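Local coordinates for protein luciferase-like monooxygenase (Streptomyces bottropensis, PDB 7BIP) that probably acts as a luciferase-like monooxygenase in the biosynthesis of the aromatic polyketide rishirilide, possibly oxygenating a ring of an intermediate, at residues E24-F37 and F332-E344. Residues are numbered along the deposited sequence; the frame is centred on the assembly and turned at random.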
ATOM      1  N   GLU A  24     -11.766 -12.953  -0.989  1.00 14.39           N
ATOM      2  CA  GLU A  24     -12.183 -13.667   0.208  1.00 14.11           C
ATOM      3  C   GLU A  24     -11.601 -13.025   1.457  1.00 12.74           C
ATOM      4  O   GLU A  24     -12.297 -12.883   2.469  1.00 13.23           O
ATOM      5  CB  GLU A  24     -11.773 -15.139   0.098  1.00 12.94           C
ATOM      6  CG  GLU A  24     -12.595 -15.894  -0.942  1.00 15.06           C
ATOM      7  CD  GLU A  24     -12.173 -17.339  -1.101  1.00 20.93           C
ATOM      8  OE1 GLU A  24     -11.222 -17.756  -0.422  1.00 21.00           O
ATOM      9  OE2 GLU A  24     -12.799 -18.047  -1.914  1.00 24.15           O
ATOM     10  N   SER A  25     -10.328 -12.618   1.409  1.00 12.68           N
ATOM     11  CA  SER A  25      -9.726 -12.020   2.593  1.00 11.05           C
ATOM     12  C   SER A  25     -10.389 -10.697   2.952  1.00 10.77           C
ATOM     13  O   SER A  25     -10.568 -10.392   4.138  1.00 12.33           O
ATOM     14  CB  SER A  25      -8.226 -11.824   2.380  1.00 16.97           C
ATOM     15  OG  SER A  25      -7.563 -13.056   2.587  1.00 20.62           O
ATOM     16  N   LEU A  26     -10.718  -9.872   1.951  1.00 12.48           N
ATOM     17  CA  LEU A  26     -11.409  -8.622   2.262  1.00 12.75           C
ATOM     18  C   LEU A  26     -12.796  -8.884   2.848  1.00 13.92           C
ATOM     19  O   LEU A  26     -13.252  -8.145   3.729  1.00 14.16           O
ATOM     20  CB  LEU A  26     -11.508  -7.730   1.018  1.00 13.88           C
ATOM     21  CG  LEU A  26     -10.192  -7.070   0.598  1.00 14.56           C
ATOM     22  CD1 LEU A  26     -10.327  -6.413  -0.771  1.00 17.93           C
ATOM     23  CD2 LEU A  26      -9.729  -6.046   1.639  1.00 14.81           C
ATOM     24  N   ARG A  27     -13.478  -9.934   2.384  1.00 12.02           N
ATOM     25  CA  ARG A  27     -14.783 -10.253   2.957  1.00 12.76           C
ATOM     26  C   ARG A  27     -14.651 -10.741   4.397  1.00 12.94           C
ATOM     27  O   ARG A  27     -15.507 -10.430   5.237  1.00 13.34           O
ATOM     28  CB  ARG A  27     -15.498 -11.289   2.090  1.00 12.13           C
ATOM     29  CG  ARG A  27     -16.868 -11.732   2.604  1.00 17.38           C
ATOM     30  CD  ARG A  27     -17.774 -10.552   2.920  1.00 21.91           C
ATOM     31  NE  ARG A  27     -18.933 -10.976   3.716  1.00 24.65           N
ATOM     32  CZ  ARG A  27     -19.612 -10.177   4.527  1.00 30.72           C
ATOM     33  NH1 ARG A  27     -19.263  -8.904   4.655  1.00 27.86           N
ATOM     34  NH2 ARG A  27     -20.644 -10.652   5.213  1.00 37.85           N
ATOM     35  N   LEU A  28     -13.580 -11.494   4.709  1.00 12.61           N
ATOM     36  CA  LEU A  28     -13.352 -11.892   6.098  1.00 11.91           C
ATOM     37  C   LEU A  28     -13.032 -10.685   6.974  1.00 12.25           C
ATOM     38  O   LEU A  28     -13.425 -10.639   8.148  1.00 13.58           O
ATOM     39  CB  LEU A  28     -12.230 -12.931   6.180  1.00 12.82           C
ATOM     40  CG  LEU A  28     -12.563 -14.269   5.504  1.00 13.06           C
ATOM     41  CD1 LEU A  28     -11.331 -15.126   5.360  1.00 12.88           C
ATOM     42  CD2 LEU A  28     -13.639 -15.027   6.275  1.00 11.83           C
ATOM     43  N   ALA A  29     -12.295  -9.714   6.432  1.00 11.94           N
ATOM     44  CA  ALA A  29     -12.079  -8.464   7.155  1.00 13.75           C
ATOM     45  C   ALA A  29     -13.401  -7.753   7.438  1.00 15.50           C
ATOM     46  O   ALA A  29     -13.609  -7.232   8.542  1.00 13.12           O
ATOM     47  CB  ALA A  29     -11.135  -7.564   6.353  1.00 12.95           C
ATOM     48  N   GLU A  30     -14.309  -7.726   6.454  1.00 13.13           N
ATOM     49  CA  GLU A  30     -15.650  -7.169   6.675  1.00 11.63           C
ATOM     50  C   GLU A  30     -16.405  -7.944   7.746  1.00 13.30           C
ATOM     51  O   GLU A  30     -17.078  -7.351   8.597  1.00 14.72           O
ATOM     52  CB  GLU A  30     -16.445  -7.184   5.368  1.00 14.94           C
ATOM     53  CG  GLU A  30     -15.951  -6.170   4.318  1.00 15.40           C
ATOM     54  CD  GLU A  30     -16.599  -6.382   2.952  1.00 25.89           C
ATOM     55  OE1 GLU A  30     -17.441  -7.292   2.824  1.00 27.98           O
ATOM     56  OE2 GLU A  30     -16.280  -5.641   1.997  1.00 25.90           O
ATOM     57  N   LEU A  31     -16.315  -9.276   7.710  1.00 13.34           N
ATOM     58  CA  LEU A  31     -16.985 -10.080   8.724  1.00 13.77           C
ATOM     59  C   LEU A  31     -16.393  -9.834  10.108  1.00 13.11           C
ATOM     60  O   LEU A  31     -17.125  -9.796  11.103  1.00 16.18           O
ATOM     61  CB  LEU A  31     -16.912 -11.557   8.338  1.00 16.14           C
ATOM     62  CG  LEU A  31     -17.804 -12.498   9.145  1.00 24.78           C
ATOM     63  CD1 LEU A  31     -19.281 -12.233   8.842  1.00 22.19           C
ATOM     64  CD2 LEU A  31     -17.449 -13.950   8.829  1.00 25.25           C
ATOM     65  N   ALA A  32     -15.070  -9.659  10.201  1.00 13.85           N
ATOM     66  CA  ALA A  32     -14.467  -9.278  11.479  1.00 13.75           C
ATOM     67  C   ALA A  32     -15.088  -7.985  12.008  1.00 16.07           C
ATOM     68  O   ALA A  32     -15.422  -7.873  13.197  1.00 17.34           O
ATOM     69  CB  ALA A  32     -12.953  -9.118  11.308  1.00 16.11           C
ATOM     70  N   ASP A  33     -15.228  -6.993  11.130  1.00 13.54           N
ATOM     71  CA  ASP A  33     -15.882  -5.732  11.479  1.00 10.81           C
ATOM     72  C   ASP A  33     -17.304  -5.965  11.988  1.00 13.19           C
ATOM     73  O   ASP A  33     -17.682  -5.489  13.064  1.00 16.78           O
ATOM     74  CB  ASP A  33     -15.881  -4.830  10.242  1.00 15.78           C
ATOM     75  CG  ASP A  33     -15.916  -3.348  10.574  1.00 14.63           C
ATOM     76  OD1 ASP A  33     -15.284  -2.941  11.564  1.00 17.34           O
ATOM     77  OD2 ASP A  33     -16.556  -2.596   9.808  1.00 16.96           O
ATOM     78  N   GLU A  34     -18.098  -6.717  11.230  1.00 12.30           N
ATOM     79  CA  GLU A  34     -19.512  -6.890  11.551  1.00 16.88           C
ATOM     80  C   GLU A  34     -19.701  -7.661  12.849  1.00 17.60           C
ATOM     81  O   GLU A  34     -20.587  -7.334  13.646  1.00 18.09           O
ATOM     82  CB  GLU A  34     -20.218  -7.616  10.408  1.00 19.92           C
ATOM     83  CG  GLU A  34     -20.200  -6.869   9.079  1.00 25.66           C
ATOM     84  CD  GLU A  34     -20.528  -7.770   7.893  1.00 37.83           C
ATOM     85  OE1 GLU A  34     -20.919  -8.940   8.115  1.00 37.41           O
ATOM     86  OE2 GLU A  34     -20.404  -7.303   6.739  1.00 35.22           O
ATOM     87  N   LEU A  35     -18.870  -8.682  13.082  1.00 14.34           N
ATOM     88  CA  LEU A  35     -19.066  -9.581  14.215  1.00 17.02           C
ATOM     89  C   LEU A  35     -18.453  -9.061  15.508  1.00 17.91           C
ATOM     90  O   LEU A  35     -18.686  -9.667  16.557  1.00 20.03           O
ATOM     91  CB  LEU A  35     -18.489 -10.970  13.905  1.00 17.14           C
ATOM     92  CG  LEU A  35     -19.179 -11.773  12.796  1.00 19.10           C
ATOM     93  CD1 LEU A  35     -18.450 -13.090  12.558  1.00 17.94           C
ATOM     94  CD2 LEU A  35     -20.641 -12.026  13.161  1.00 24.78           C
ATOM     95  N   GLY A  36     -17.686  -7.975  15.467  1.00 16.46           N
ATOM     96  CA  GLY A  36     -17.163  -7.386  16.685  1.00 20.52           C
ATOM     97  C   GLY A  36     -15.781  -7.839  17.090  1.00 19.31           C
ATOM     98  O   GLY A  36     -15.416  -7.690  18.262  1.00 19.53           O
ATOM     99  N   PHE A  37     -15.005  -8.398  16.168  1.00 14.60           N
ATOM    100  CA  PHE A  37     -13.622  -8.743  16.454  1.00 16.10           C
ATOM    101  C   PHE A  37     -12.780  -7.485  16.651  1.00 19.04           C
ATOM    102  O   PHE A  37     -13.146  -6.380  16.233  1.00 17.97           O
ATOM    103  CB  PHE A  37     -13.051  -9.608  15.329  1.00 11.98           C
ATOM    104  CG  PHE A  37     -13.553 -11.029  15.354  1.00 12.62           C
ATOM    105  CD1 PHE A  37     -12.879 -11.994  16.085  1.00 20.55           C
ATOM    106  CD2 PHE A  37     -14.715 -11.391  14.675  1.00 13.25           C
ATOM    107  CE1 PHE A  37     -13.332 -13.305  16.131  1.00 18.68           C
ATOM    108  CE2 PHE A  37     -15.176 -12.720  14.715  1.00 14.07           C
ATOM    109  CZ  PHE A  37     -14.477 -13.668  15.449  1.00 17.40           C
ATOM    110  N   PHE A 332     -13.602 -20.397   1.703  1.00 17.63           N
ATOM    111  CA  PHE A 332     -14.004 -19.203   2.429  1.00 16.51           C
ATOM    112  C   PHE A 332     -15.097 -19.528   3.442  1.00 14.13           C
ATOM    113  O   PHE A 332     -15.083 -19.018   4.566  1.00 16.32           O
ATOM    114  CB  PHE A 332     -14.473 -18.127   1.441  1.00 17.96           C
ATOM    115  CG  PHE A 332     -15.334 -17.069   2.066  1.00 15.57           C
ATOM    116  CD1 PHE A 332     -14.756 -15.955   2.660  1.00 15.70           C
ATOM    117  CD2 PHE A 332     -16.718 -17.189   2.073  1.00 17.90           C
ATOM    118  CE1 PHE A 332     -15.548 -14.986   3.248  1.00 18.91           C
ATOM    119  CE2 PHE A 332     -17.513 -16.228   2.674  1.00 18.20           C
ATOM    120  CZ  PHE A 332     -16.930 -15.124   3.257  1.00 17.57           C
ATOM    121  N   GLU A 333     -16.049 -20.391   3.066  1.00 15.26           N
ATOM    122  CA  GLU A 333     -17.187 -20.653   3.945  1.00 21.01           C
ATOM    123  C   GLU A 333     -16.741 -21.269   5.269  1.00 15.19           C
ATOM    124  O   GLU A 333     -17.401 -21.072   6.299  1.00 17.50           O
ATOM    125  CB  GLU A 333     -18.198 -21.568   3.238  1.00 23.65           C
ATOM    126  CG  GLU A 333     -18.907 -20.931   2.044  1.00 32.61           C
ATOM    127  CD  GLU A 333     -18.020 -20.801   0.803  1.00 41.74           C
ATOM    128  OE1 GLU A 333     -16.941 -21.436   0.748  1.00 42.85           O
ATOM    129  OE2 GLU A 333     -18.411 -20.056  -0.121  1.00 47.63           O
ATOM    130  N   GLU A 334     -15.629 -22.007   5.258  1.00 15.86           N
ATOM    131  CA  GLU A 334     -15.106 -22.615   6.478  1.00 16.93           C
ATOM    132  C   GLU A 334     -14.404 -21.580   7.346  1.00 15.14           C
ATOM    133  O   GLU A 334     -14.555 -21.589   8.574  1.00 14.98           O
ATOM    134  CB  GLU A 334     -14.163 -23.771   6.124  1.00 15.86           C
ATOM    135  CG  GLU A 334     -14.932 -25.032   5.697  1.00 18.47           C
ATOM    136  CD  GLU A 334     -14.049 -26.161   5.195  1.00 25.93           C
ATOM    137  OE1 GLU A 334     -12.921 -26.335   5.704  1.00 21.78           O
ATOM    138  OE2 GLU A 334     -14.495 -26.877   4.271  1.00 31.81           O
ATOM    139  N   SER A 335     -13.641 -20.673   6.730  1.00 12.84           N
ATOM    140  CA  SER A 335     -13.086 -19.562   7.498  1.00 16.29           C
ATOM    141  C   SER A 335     -14.196 -18.716   8.117  1.00 15.52           C
ATOM    142  O   SER A 335     -14.118 -18.302   9.281  1.00 13.94           O
ATOM    143  CB  SER A 335     -12.211 -18.695   6.596  1.00 13.91           C
ATOM    144  OG  SER A 335     -11.175 -19.478   6.012  1.00 15.13           O
ATOM    145  N   ALA A 336     -15.247 -18.457   7.350  1.00 11.50           N
ATOM    146  CA  ALA A 336     -16.346 -17.641   7.852  1.00 14.84           C
ATOM    147  C   ALA A 336     -17.099 -18.358   8.969  1.00 12.81           C
ATOM    148  O   ALA A 336     -17.511 -17.727   9.950  1.00 15.08           O
ATOM    149  CB  ALA A 336     -17.287 -17.292   6.697  1.00 16.51           C
ATOM    150  N   ARG A 337     -17.273 -19.678   8.842  1.00 14.96           N
ATOM    151  CA  ARG A 337     -17.914 -20.455   9.904  1.00 14.81           C
ATOM    152  C   ARG A 337     -17.116 -20.372  11.196  1.00 15.53           C
ATOM    153  O   ARG A 337     -17.689 -20.187  12.277  1.00 14.64           O
ATOM    154  CB  ARG A 337     -18.079 -21.918   9.475  1.00 14.65           C
ATOM    155  CG  ARG A 337     -18.587 -22.815  10.608  1.00 15.23           C
ATOM    156  CD  ARG A 337     -18.862 -24.239  10.118  1.00 16.27           C
ATOM    157  NE  ARG A 337     -17.637 -24.931   9.766  1.00 18.63           N
ATOM    158  CZ  ARG A 337     -17.591 -26.196   9.368  1.00 17.22           C
ATOM    159  NH1 ARG A 337     -18.724 -26.897   9.256  1.00 18.59           N
ATOM    160  NH2 ARG A 337     -16.427 -26.748   9.068  1.00 18.73           N
ATOM    161  N   THR A 338     -15.785 -20.496  11.100  1.00 12.43           N
ATOM    162  CA  THR A 338     -14.934 -20.357  12.275  1.00 13.91           C
ATOM    163  C   THR A 338     -15.178 -19.021  12.953  1.00 12.94           C
ATOM    164  O   THR A 338     -15.344 -18.951  14.176  1.00 16.84           O
ATOM    165  CB  THR A 338     -13.458 -20.481  11.878  1.00 12.76           C
ATOM    166  OG1 THR A 338     -13.167 -21.829  11.498  1.00 12.15           O
ATOM    167  CG2 THR A 338     -12.542 -20.086  13.044  1.00 14.32           C
ATOM    168  N   MET A 339     -15.216 -17.941  12.163  1.00 12.65           N
ATOM    169  CA  MET A 339     -15.399 -16.625  12.757  1.00 14.12           C
ATOM    170  C   MET A 339     -16.790 -16.482  13.359  1.00 14.49           C
ATOM    171  O   MET A 339     -16.937 -15.924  14.452  1.00 15.73           O
ATOM    172  CB  MET A 339     -15.134 -15.541  11.716  1.00 17.80           C
ATOM    173  CG  MET A 339     -13.667 -15.449  11.329  1.00 12.40           C
ATOM    174  SD  MET A 339     -13.453 -14.312   9.958  1.00 14.99           S
ATOM    175  CE  MET A 339     -13.951 -12.767  10.704  1.00 17.07           C
ATOM    176  N   ARG A 340     -17.819 -16.990  12.670  1.00 14.97           N
ATOM    177  CA  ARG A 340     -19.181 -16.877  13.188  1.00 14.82           C
ATOM    178  C   ARG A 340     -19.356 -17.671  14.478  1.00 15.13           C
ATOM    179  O   ARG A 340     -20.005 -17.196  15.418  1.00 17.45           O
ATOM    180  CB  ARG A 340     -20.187 -17.331  12.131  1.00 17.33           C
ATOM    181  CG  ARG A 340     -20.290 -16.362  10.963  1.00 23.14           C
ATOM    182  CD  ARG A 340     -21.557 -16.550  10.141  1.00 35.82           C
ATOM    183  NE  ARG A 340     -21.666 -15.509   9.121  1.00 42.75           N
ATOM    184  CZ  ARG A 340     -21.338 -15.677   7.844  1.00 49.25           C
ATOM    185  NH1 ARG A 340     -20.890 -16.855   7.424  1.00 50.86           N
ATOM    186  NH2 ARG A 340     -21.463 -14.672   6.986  1.00 53.49           N
ATOM    187  N   LEU A 341     -18.776 -18.875  14.555  1.00 15.21           N
ATOM    188  CA  LEU A 341     -18.898 -19.660  15.780  1.00 16.04           C
ATOM    189  C   LEU A 341     -18.142 -19.002  16.927  1.00 14.95           C
ATOM    190  O   LEU A 341     -18.621 -18.982  18.066  1.00 16.67           O
ATOM    191  CB  LEU A 341     -18.391 -21.085  15.545  1.00 13.05           C
ATOM    192  CG  LEU A 341     -19.299 -22.002  14.721  1.00 13.89           C
ATOM    193  CD1 LEU A 341     -18.572 -23.321  14.397  1.00 14.13           C
ATOM    194  CD2 LEU A 341     -20.623 -22.275  15.432  1.00 16.92           C
ATOM    195  N   PHE A 342     -16.960 -18.452  16.642  1.00 12.84           N
ATOM    196  CA  PHE A 342     -16.209 -17.766  17.681  1.00 13.90           C
ATOM    197  C   PHE A 342     -16.978 -16.556  18.184  1.00 16.17           C
ATOM    198  O   PHE A 342     -17.043 -16.311  19.390  1.00 16.95           O
ATOM    199  CB  PHE A 342     -14.833 -17.346  17.156  1.00 12.72           C
ATOM    200  CG  PHE A 342     -13.839 -17.046  18.239  1.00 16.28           C
ATOM    201  CD1 PHE A 342     -12.884 -17.985  18.603  1.00 18.93           C
ATOM    202  CD2 PHE A 342     -13.861 -15.829  18.909  1.00 18.12           C
ATOM    203  CE1 PHE A 342     -11.972 -17.714  19.610  1.00 21.09           C
ATOM    204  CE2 PHE A 342     -12.940 -15.561  19.914  1.00 18.59           C
ATOM    205  CZ  PHE A 342     -12.008 -16.506  20.264  1.00 19.88           C
ATOM    206  N   ALA A 343     -17.576 -15.796  17.268  1.00 14.47           N
ATOM    207  CA  ALA A 343     -18.293 -14.589  17.664  1.00 17.42           C
ATOM    208  C   ALA A 343     -19.519 -14.918  18.507  1.00 20.82           C
ATOM    209  O   ALA A 343     -19.819 -14.214  19.480  1.00 20.39           O
ATOM    210  CB  ALA A 343     -18.688 -13.793  16.422  1.00 18.97           C
ATOM    211  N   GLU A 344     -20.243 -15.979  18.155  1.00 16.43           N
ATOM    212  CA  GLU A 344     -21.469 -16.300  18.880  1.00 16.57           C
ATOM    213  C   GLU A 344     -21.186 -16.925  20.240  1.00 21.23           C
ATOM    214  O   GLU A 344     -21.875 -16.622  21.227  1.00 20.77           O
ATOM    215  CB  GLU A 344     -22.336 -17.240  18.043  1.00 24.50           C
ATOM    216  CG  GLU A 344     -23.735 -17.440  18.618  1.00 41.90           C
ATOM    217  CD  GLU A 344     -24.546 -18.484  17.868  1.00 58.92           C
ATOM    218  OE1 GLU A 344     -23.939 -19.315  17.156  1.00 63.35           O
ATOM    219  OE2 GLU A 344     -25.791 -18.474  17.993  1.00 64.50           O
TER
HETATM  220  O   HOH W   1     -13.392 -20.464  -1.124  1.00 27.61           O
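Met339 reaches from helix 332-345 into a hole formed by Leu28, Leu31, Ala32 and Leu35, joining the first and last barrel helices of a TIM-barrel fold; segments 24-35 and 332-344 run nearly parallel, their axes 11° apart. A long, unbranched methionine suits this role: bent at its last torsion (chi3 65°), it lays CE 3.8 Å from Ala32 CB, where a small residue admits the methyl close to the backbone. Leu28 returns the fit, wedged among Phe332, Ser335, Ala336 and Met339, its CD2 3.6 Å from Phe332 CE1.

The solvent side is built from charged chains that pack with their aliphatic parts. Arg27 CG lies 3.5 Å from Phe332 CZ, while NH1 donates in the guanidinium plane to Glu30 OE1 (3.0 Å) and Glu34 OE2 (2.9 Å). A leucine in its place would probably leave both carboxylates without this shared cation, although Glu30 also pairs with Arg67. Arg340, extended to NE, crosses Leu31 at about a right angle, NH2 3.8 Å from Leu31 CD1, with CD2 over one face of the guanidinium. At the N-terminal end of the contact, Glu24 OE2, which also bonds Gln20, accepts from a water (2.6 Å) that in turn accepts from Phe332 N (2.8 Å).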